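Local coordinates for glucose-1-phosphate thymidylyltransferase (Bacillus anthracis, PDB 4ECM), which catalyses the transfer of a thymidylyl group from dTTP to glucose 1-phosphate, releasing pyrophosphate and forming dTDP-glucose for dTDP-L-rhamnose synthesis, at residues Lys26-Ala31 / Met126-Gly131; Ile73-Gly78 / Phe99-Gln104. All blocks are in the same frame, centred on the assembly; numbering follows the deposited sequence.

Interaction 1: residues Lys26-Ala31 / Met126-Gly131. With DAU (2'deoxy-thymidine-5'-diphospho-alpha-D-glucose), chain B.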
loop_
_atom_site.group_PDB
_atom_site.type_symbol
_atom_site.label_atom_id
_atom_site.label_comp_id
_atom_site.label_asym_id
_atom_site.label_seq_id
_atom_site.Cartn_x
_atom_site.Cartn_y
_atom_site.Cartn_z
ATOM N N LYS A 26 -28.916 10.953 4.082
ATOM C CA LYS A 26 -27.519 10.587 3.876
ATOM C C LYS A 26 -27.292 9.140 4.276
ATOM O O LYS A 26 -28.057 8.578 5.057
ATOM C CB LYS A 26 -26.613 11.473 4.739
ATOM C CG LYS A 26 -26.708 13.005 4.485
ATOM C CD LYS A 26 -26.031 13.431 3.209
ATOM C CE LYS A 26 -26.244 14.938 2.922
ATOM N NZ LYS A 26 -25.800 15.854 4.010
ATOM N N GLY A 27 -26.210 8.561 3.761
ATOM C CA GLY A 27 -25.796 7.200 4.088
ATOM C C GLY A 27 -24.450 7.178 4.822
ATOM O O GLY A 27 -23.560 7.979 4.534
ATOM N N ILE A 28 -24.312 6.256 5.773
ATOM C CA ILE A 28 -23.093 6.091 6.550
ATOM C C ILE A 28 -22.748 4.611 6.651
ATOM O O ILE A 28 -23.586 3.810 7.039
ATOM C CB ILE A 28 -23.263 6.661 7.962
ATOM C CG1 ILE A 28 -23.570 8.174 7.889
ATOM C CG2 ILE A 28 -22.016 6.405 8.797
ATOM C CD1 ILE A 28 -23.971 8.798 9.208
ATOM N N ILE A 29 -21.532 4.238 6.255
ATOM C CA ILE A 29 -21.084 2.851 6.397
ATOM C C ILE A 29 -19.911 2.883 7.366
ATOM O O ILE A 29 -18.911 3.560 7.115
ATOM C CB ILE A 29 -20.621 2.197 5.076
ATOM C CG1 ILE A 29 -21.714 2.252 4.017
ATOM C CG2 ILE A 29 -20.223 0.717 5.326
ATOM C CD1 ILE A 29 -21.286 1.702 2.659
ATOM N N LEU A 30 -20.049 2.176 8.479
ATOM C CA LEU A 30 -19.015 2.120 9.499
ATOM C C LEU A 30 -18.182 0.891 9.211
ATOM O O LEU A 30 -18.647 -0.243 9.373
ATOM C CB LEU A 30 -19.638 2.094 10.906
ATOM C CG LEU A 30 -20.492 3.327 11.230
ATOM C CD1 LEU A 30 -20.962 3.291 12.681
ATOM C CD2 LEU A 30 -19.725 4.653 10.945
ATOM N N ALA A 31 -16.950 1.117 8.765
ATOM C CA ALA A 31 -16.086 0.026 8.352
ATOM C C ALA A 31 -14.769 -0.001 9.102
ATOM O O ALA A 31 -13.764 -0.457 8.573
ATOM C CB ALA A 31 -15.847 0.100 6.833
ATOM N N MET A 126 -30.280 10.170 8.407
ATOM C CA MET A 126 -29.281 9.226 7.950
ATOM C C MET A 126 -29.633 7.766 8.163
ATOM O O MET A 126 -30.410 7.416 9.060
ATOM C CB MET A 126 -27.997 9.508 8.714
ATOM C CG MET A 126 -28.030 9.001 10.161
ATOM S SD MET A 126 -26.907 9.894 11.229
ATOM C CE MET A 126 -27.991 11.292 11.664
ATOM N N VAL A 127 -29.068 6.927 7.308
ATOM C CA VAL A 127 -29.136 5.490 7.469
ATOM C C VAL A 127 -27.701 5.041 7.739
ATOM O O VAL A 127 -26.781 5.340 6.964
ATOM C CB VAL A 127 -29.705 4.744 6.250
ATOM C CG1 VAL A 127 -29.605 3.221 6.482
ATOM C CG2 VAL A 127 -31.166 5.160 5.997
ATOM N N VAL A 128 -27.508 4.365 8.864
ATOM C CA VAL A 128 -26.203 3.876 9.253
ATOM C C VAL A 128 -26.182 2.362 9.097
ATOM O O VAL A 128 -27.047 1.682 9.628
ATOM C CB VAL A 128 -25.915 4.205 10.720
ATOM C CG1 VAL A 128 -24.570 3.618 11.134
ATOM C CG2 VAL A 128 -25.981 5.731 10.966
ATOM N N ILE A 129 -25.214 1.834 8.349
ATOM C CA ILE A 129 -25.061 0.399 8.202
ATOM C C ILE A 129 -23.695 -0.066 8.702
ATOM O O ILE A 129 -22.645 0.378 8.201
ATOM C CB ILE A 129 -25.209 -0.058 6.731
ATOM C CG1 ILE A 129 -26.558 0.407 6.161
ATOM C CG2 ILE A 129 -25.086 -1.589 6.628
ATOM C CD1 ILE A 129 -26.891 -0.171 4.788
ATOM N N LEU A 130 -23.688 -0.962 9.689
ATOM C CA LEU A 130 -22.425 -1.531 10.140
ATOM C C LEU A 130 -21.952 -2.394 8.952
ATOM O O LEU A 130 -22.705 -3.206 8.406
ATOM C CB LEU A 130 -22.590 -2.347 11.423
ATOM C CG LEU A 130 -23.231 -1.597 12.595
ATOM C CD1 LEU A 130 -23.283 -2.453 13.853
ATOM C CD2 LEU A 130 -22.471 -0.291 12.856
ATOM N N GLY A 131 -20.717 -2.175 8.532
ATOM C CA GLY A 131 -20.154 -2.848 7.369
ATOM C C GLY A 131 -20.218 -4.349 7.333
ATOM O O GLY A 131 -20.253 -4.936 6.250
HETATM O O6 DAU B . -24.123 -6.948 14.330
HETATM C C6 DAU B . -25.165 -6.367 15.117
HETATM C C5 DAU B . -24.600 -5.905 16.452
HETATM O O5 DAU B . -23.525 -5.012 16.174
HETATM C C4 DAU B . -25.667 -5.222 17.315
HETATM O O4 DAU B . -26.697 -6.138 17.666
HETATM C C3 DAU B . -25.083 -4.634 18.597
HETATM O O3 DAU B . -26.120 -3.905 19.288
HETATM C C2 DAU B . -23.918 -3.713 18.217
HETATM O O2 DAU B . -23.254 -3.209 19.390
HETATM C C1 DAU B . -22.910 -4.436 17.333
HETATM O O1 DAU B . -22.271 -5.453 18.096
HETATM P P2 DAU B . -20.822 -6.022 17.667
HETATM O O3P DAU B . -20.942 -6.960 16.490
HETATM O O4P DAU B . -20.141 -6.460 18.933
HETATM O OPP DAU B . -20.092 -4.694 17.101
HETATM P P DAU B . -18.597 -4.724 16.511
HETATM O O1P DAU B . -18.349 -6.062 15.857
HETATM O O2P DAU B . -17.679 -4.214 17.562
HETATM O "O5'" DAU B . -18.673 -3.638 15.321
HETATM C "C5'" DAU B . -19.409 -3.943 14.153
HETATM C "C4'" DAU B . -19.078 -3.054 12.955
HETATM O "O4'" DAU B . -18.931 -1.672 13.275
HETATM C "C3'" DAU B . -17.832 -3.493 12.215
HETATM O "O3'" DAU B . -18.238 -3.665 10.854
HETATM C "C2'" DAU B . -16.850 -2.354 12.344
HETATM C "C1'" DAU B . -17.702 -1.173 12.787
HETATM N N11 DAU B . -17.183 -0.389 13.919
HETATM C C61 DAU B . -16.943 -1.061 15.145
HETATM C C51 DAU B . -16.157 -0.485 16.123
HETATM C C5A DAU B . -16.000 -1.165 17.467
HETATM C C21 DAU B . -16.433 0.769 13.639
HETATM O O21 DAU B . -16.603 1.363 12.449
HETATM N N31 DAU B . -15.656 1.365 14.578
HETATM C C41 DAU B . -15.478 0.794 15.798
HETATM O O41 DAU B . -14.684 1.390 16.715
#
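I28 and L30 interleave with M126, V128 and L130 on one face of a parallel strand pair, and here the packing between 26-31 and 126-131 is tight. CD1 of I28 reaches SD of M126 at 3.7 Å and lies 4.1 Å from CG2 of V128. M126 CG sits between the backbone N and the carbonyl carbon (chi1 76°), and this torsion together with chi2 brings the sulfur alongside that methyl. One step further along, CD1 of L30 touches both V128 CG1 and L130 CD2, each at 3.9 Å.

Five backbone hydrogen bonds hold the register, alternating between the strands from V127 N to K26 O through to G131 N to L30 O; the central one, I129 N to I28 O (2.9 Å), is also nearly straight at 171°. The strand axes diverge by only 17°.

The face carrying I29, V127 and I129 is looser across the pair. G27 brings no side chain to it, and I29 meets the partner strand mainly through CG2, 3.8 Å from I129 O and 4.1 Å from G131 CA. The partly exposed end is at K26, whose amine leads away to a salt bridge with D124 and a hydrogen bond to F120 O. At the far end the pair borders the nucleotide sugar: CB of L30 touches the thymine oxygen O21, and L130 CD1 lies 3.5 Å from the glucose ring oxygen O5.

In the Rossmann-like core of the nucleotidyltransferase fold, helix 110-115 covers the I28, L30 and V128 face and helix 57-67 packs on I29. Strand 72-77 flanks 26-31, while strand 190-198 borders 126-131 in antiparallel fashion.

Interaction 2: residues Ile73-Gly78 / Phe99-Gln104. With DAU (2'deoxy-thymidine-5'-diphospho-alpha-D-glucose), chain B.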
loop_
_atom_site.group_PDB
_atom_site.type_symbol
_atom_site.label_atom_id
_atom_site.label_comp_id
_atom_site.label_asym_id
_atom_site.label_seq_id
_atom_site.Cartn_x
_atom_site.Cartn_y
_atom_site.Cartn_z
ATOM N N ILE A 73 -22.815 9.276 0.591
ATOM C CA ILE A 73 -22.425 8.291 1.592
ATOM C C ILE A 73 -21.062 8.569 2.201
ATOM O O ILE A 73 -20.083 8.819 1.482
ATOM C CB ILE A 73 -22.348 6.895 0.944
ATOM C CG1 ILE A 73 -23.692 6.532 0.293
ATOM C CG2 ILE A 73 -21.929 5.844 1.984
ATOM C CD1 ILE A 73 -23.659 5.339 -0.632
ATOM N N MET A 74 -20.999 8.513 3.528
ATOM C CA MET A 74 -19.744 8.672 4.222
ATOM C C MET A 74 -19.240 7.302 4.674
ATOM O O MET A 74 -20.003 6.479 5.185
ATOM C CB MET A 74 -19.881 9.627 5.418
ATOM C CG MET A 74 -18.622 9.673 6.292
ATOM S SD MET A 74 -18.432 11.197 7.248
ATOM C CE MET A 74 -18.040 12.322 5.909
ATOM N N ILE A 75 -17.949 7.077 4.489
ATOM C CA ILE A 75 -17.292 5.825 4.847
ATOM C C ILE A 75 -16.289 6.111 5.956
ATOM O O ILE A 75 -15.412 6.972 5.799
ATOM C CB ILE A 75 -16.523 5.264 3.650
ATOM C CG1 ILE A 75 -17.447 5.061 2.426
ATOM C CG2 ILE A 75 -15.756 3.970 4.029
ATOM C CD1 ILE A 75 -18.445 4.004 2.544
ATOM N N ILE A 76 -16.412 5.391 7.068
ATOM C CA ILE A 76 -15.494 5.518 8.195
ATOM C C ILE A 76 -14.637 4.254 8.321
ATOM O O ILE A 76 -15.160 3.143 8.302
ATOM C CB ILE A 76 -16.246 5.692 9.506
ATOM C CG1 ILE A 76 -17.159 6.926 9.458
ATOM C CG2 ILE A 76 -15.256 5.775 10.698
ATOM C CD1 ILE A 76 -16.435 8.256 9.267
ATOM N N THR A 77 -13.323 4.418 8.420
ATOM C CA THR A 77 -12.437 3.274 8.636
ATOM C C THR A 77 -11.154 3.738 9.306
ATOM O O THR A 77 -10.988 4.926 9.576
ATOM C CB THR A 77 -12.138 2.494 7.323
ATOM O OG1 THR A 77 -11.586 1.203 7.644
ATOM C CG2 THR A 77 -11.191 3.276 6.415
ATOM N N GLY A 78 -10.270 2.793 9.607
ATOM C CA GLY A 78 -8.981 3.104 10.253
ATOM C C GLY A 78 -7.982 3.724 9.288
ATOM O O GLY A 78 -8.100 3.588 8.077
ATOM N N PHE A 99 -18.843 9.294 -2.547
ATOM C CA PHE A 99 -18.228 8.983 -1.259
ATOM C C PHE A 99 -17.416 10.109 -0.647
ATOM O O PHE A 99 -16.773 10.887 -1.342
ATOM C CB PHE A 99 -17.286 7.758 -1.367
ATOM C CG PHE A 99 -17.987 6.459 -1.699
ATOM C CD1 PHE A 99 -19.000 5.977 -0.887
ATOM C CD2 PHE A 99 -17.587 5.694 -2.782
ATOM C CE1 PHE A 99 -19.639 4.789 -1.179
ATOM C CE2 PHE A 99 -18.218 4.495 -3.086
ATOM C CZ PHE A 99 -19.239 4.037 -2.283
ATOM N N THR A 100 -17.426 10.148 0.675
ATOM C CA THR A 100 -16.619 11.080 1.462
ATOM C C THR A 100 -16.025 10.199 2.565
ATOM O O THR A 100 -16.734 9.350 3.122
ATOM C CB THR A 100 -17.476 12.230 2.024
ATOM O OG1 THR A 100 -18.055 12.962 0.932
ATOM C CG2 THR A 100 -16.638 13.202 2.890
ATOM N N TYR A 101 -14.740 10.377 2.878
ATOM C CA TYR A 101 -14.066 9.527 3.848
ATOM C C TYR A 101 -13.508 10.235 5.076
ATOM O O TYR A 101 -12.961 11.341 4.985
ATOM C CB TYR A 101 -12.872 8.821 3.167
ATOM C CG TYR A 101 -13.220 7.979 1.947
ATOM C CD1 TYR A 101 -13.479 6.615 2.062
ATOM C CD2 TYR A 101 -13.234 8.538 0.674
ATOM C CE1 TYR A 101 -13.790 5.820 0.914
ATOM C CE2 TYR A 101 -13.541 7.760 -0.471
ATOM C CZ TYR A 101 -13.813 6.405 -0.335
ATOM O OH TYR A 101 -14.100 5.661 -1.447
ATOM N N ARG A 102 -13.600 9.563 6.217
ATOM C CA ARG A 102 -12.996 10.052 7.459
ATOM C C ARG A 102 -12.358 8.907 8.241
ATOM O O ARG A 102 -12.841 7.791 8.211
ATOM C CB ARG A 102 -13.992 10.776 8.333
ATOM C CG ARG A 102 -14.626 11.970 7.657
ATOM C CD ARG A 102 -15.085 12.943 8.712
ATOM N NE ARG A 102 -13.960 13.706 9.246
ATOM C CZ ARG A 102 -13.924 14.258 10.451
ATOM N NH1 ARG A 102 -14.921 14.071 11.320
ATOM N NH2 ARG A 102 -12.852 14.956 10.815
ATOM N N VAL A 103 -11.281 9.227 8.952
ATOM C CA VAL A 103 -10.513 8.278 9.728
ATOM C C VAL A 103 -10.919 8.209 11.200
ATOM O O VAL A 103 -11.054 9.232 11.863
ATOM C CB VAL A 103 -8.992 8.657 9.686
ATOM C CG1 VAL A 103 -8.154 7.772 10.649
ATOM C CG2 VAL A 103 -8.460 8.592 8.256
ATOM N N GLN A 104 -11.100 6.984 11.694
ATOM C CA GLN A 104 -11.367 6.733 13.098
ATOM C C GLN A 104 -10.024 6.257 13.644
ATOM O O GLN A 104 -9.535 5.203 13.262
ATOM C CB GLN A 104 -12.452 5.677 13.286
ATOM C CG GLN A 104 -12.833 5.500 14.737
ATOM C CD GLN A 104 -13.892 4.454 14.963
ATOM O OE1 GLN A 104 -14.149 3.598 14.101
ATOM N NE2 GLN A 104 -14.525 4.505 16.148
HETATM O O6 DAU B . -24.123 -6.948 14.330
HETATM C C6 DAU B . -25.165 -6.367 15.117
HETATM C C5 DAU B . -24.600 -5.905 16.452
HETATM O O5 DAU B . -23.525 -5.012 16.174
HETATM C C4 DAU B . -25.667 -5.222 17.315
HETATM O O4 DAU B . -26.697 -6.138 17.666
HETATM C C3 DAU B . -25.083 -4.634 18.597
HETATM O O3 DAU B . -26.120 -3.905 19.288
HETATM C C2 DAU B . -23.918 -3.713 18.217
HETATM O O2 DAU B . -23.254 -3.209 19.390
HETATM C C1 DAU B . -22.910 -4.436 17.333
HETATM O O1 DAU B . -22.271 -5.453 18.096
HETATM P P2 DAU B . -20.822 -6.022 17.667
HETATM O O3P DAU B . -20.942 -6.960 16.490
HETATM O O4P DAU B . -20.141 -6.460 18.933
HETATM O OPP DAU B . -20.092 -4.694 17.101
HETATM P P DAU B . -18.597 -4.724 16.511
HETATM O O1P DAU B . -18.349 -6.062 15.857
HETATM O O2P DAU B . -17.679 -4.214 17.562
HETATM O "O5'" DAU B . -18.673 -3.638 15.321
HETATM C "C5'" DAU B . -19.409 -3.943 14.153
HETATM C "C4'" DAU B . -19.078 -3.054 12.955
HETATM O "O4'" DAU B . -18.931 -1.672 13.275
HETATM C "C3'" DAU B . -17.832 -3.493 12.215
HETATM O "O3'" DAU B . -18.238 -3.665 10.854
HETATM C "C2'" DAU B . -16.850 -2.354 12.344
HETATM C "C1'" DAU B . -17.702 -1.173 12.787
HETATM N N11 DAU B . -17.183 -0.389 13.919
HETATM C C61 DAU B . -16.943 -1.061 15.145
HETATM C C51 DAU B . -16.157 -0.485 16.123
HETATM C C5A DAU B . -16.000 -1.165 17.467
HETATM C C21 DAU B . -16.433 0.769 13.639
HETATM O O21 DAU B . -16.603 1.363 12.449
HETATM N N31 DAU B . -15.656 1.365 14.578
HETATM C C41 DAU B . -15.478 0.794 15.798
HETATM O O41 DAU B . -14.684 1.390 16.715
HETATM O O HOH W 1 -20.241 11.788 0.121
#
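Strands 73-77 and 99-103 run parallel, their axes 4.7 Å apart and turned by 27°, with five alternating backbone hydrogen bonds from T100 N to I73 O through to Q104 N to T77 O; T77 N to R102 O is weak. On one face, the rings of F99 and Y101 pack against isoleucines. F99 CD1 lies 3.8 Å from I75 CG1, while the ring also runs alongside I73, and Y101 CD1 meets I75 CB at 3.7 Å. On the other face, the bent end of M74 crosses T100, pressing CE to 3.4 Å from CG2, tighter than usual, and also meets R102 CG. A water links T100 OG1 and I73 O.

At the C-terminal end of 99-104, Q104 reads the thymine: CG lies anti to the backbone N (chi1 -175°), the chain is extended beyond it, carrying the amide to the base, and OE1 accepts a nearly straight bond of 2.7 Å from N31 of the ligand. Its NE2 gives only a weak bond to O41 but is also held by Q112 OE1 and G109 O.

Helix 82-89 links the two strands in a beta-alpha-beta unit and covers Y101, F120 of helix 118-121 packs on M74 and T100, and strand 25-30 flanks 73-77. Beyond 99-103 lies a second subunit: R102 NH1 bonds to L116 O of its own chain, NE to F99 O of that neighbouring subunit.

From the N terminus, the chain lays down 26-31, crosses through helix 57-67 to 73-78, then passes through helix 82-89 to 99-104. There interaction 2 closes a loop of 20 intervening residues. Helices 110-115 and 118-121 follow before 126-131 returns beside the first strand, so interaction 1 closes a loop of 94 residues with interaction 2 nested inside it. Strands 25-30 and 72-77 are neighbours, making the order 98-103, 72-77, 25-30, 125-130 across the sheet. Probable hydrogen bonds G27 O to M74 N and A31 N to I76 O join the two contacts, and both meet the bound dTDP-glucose.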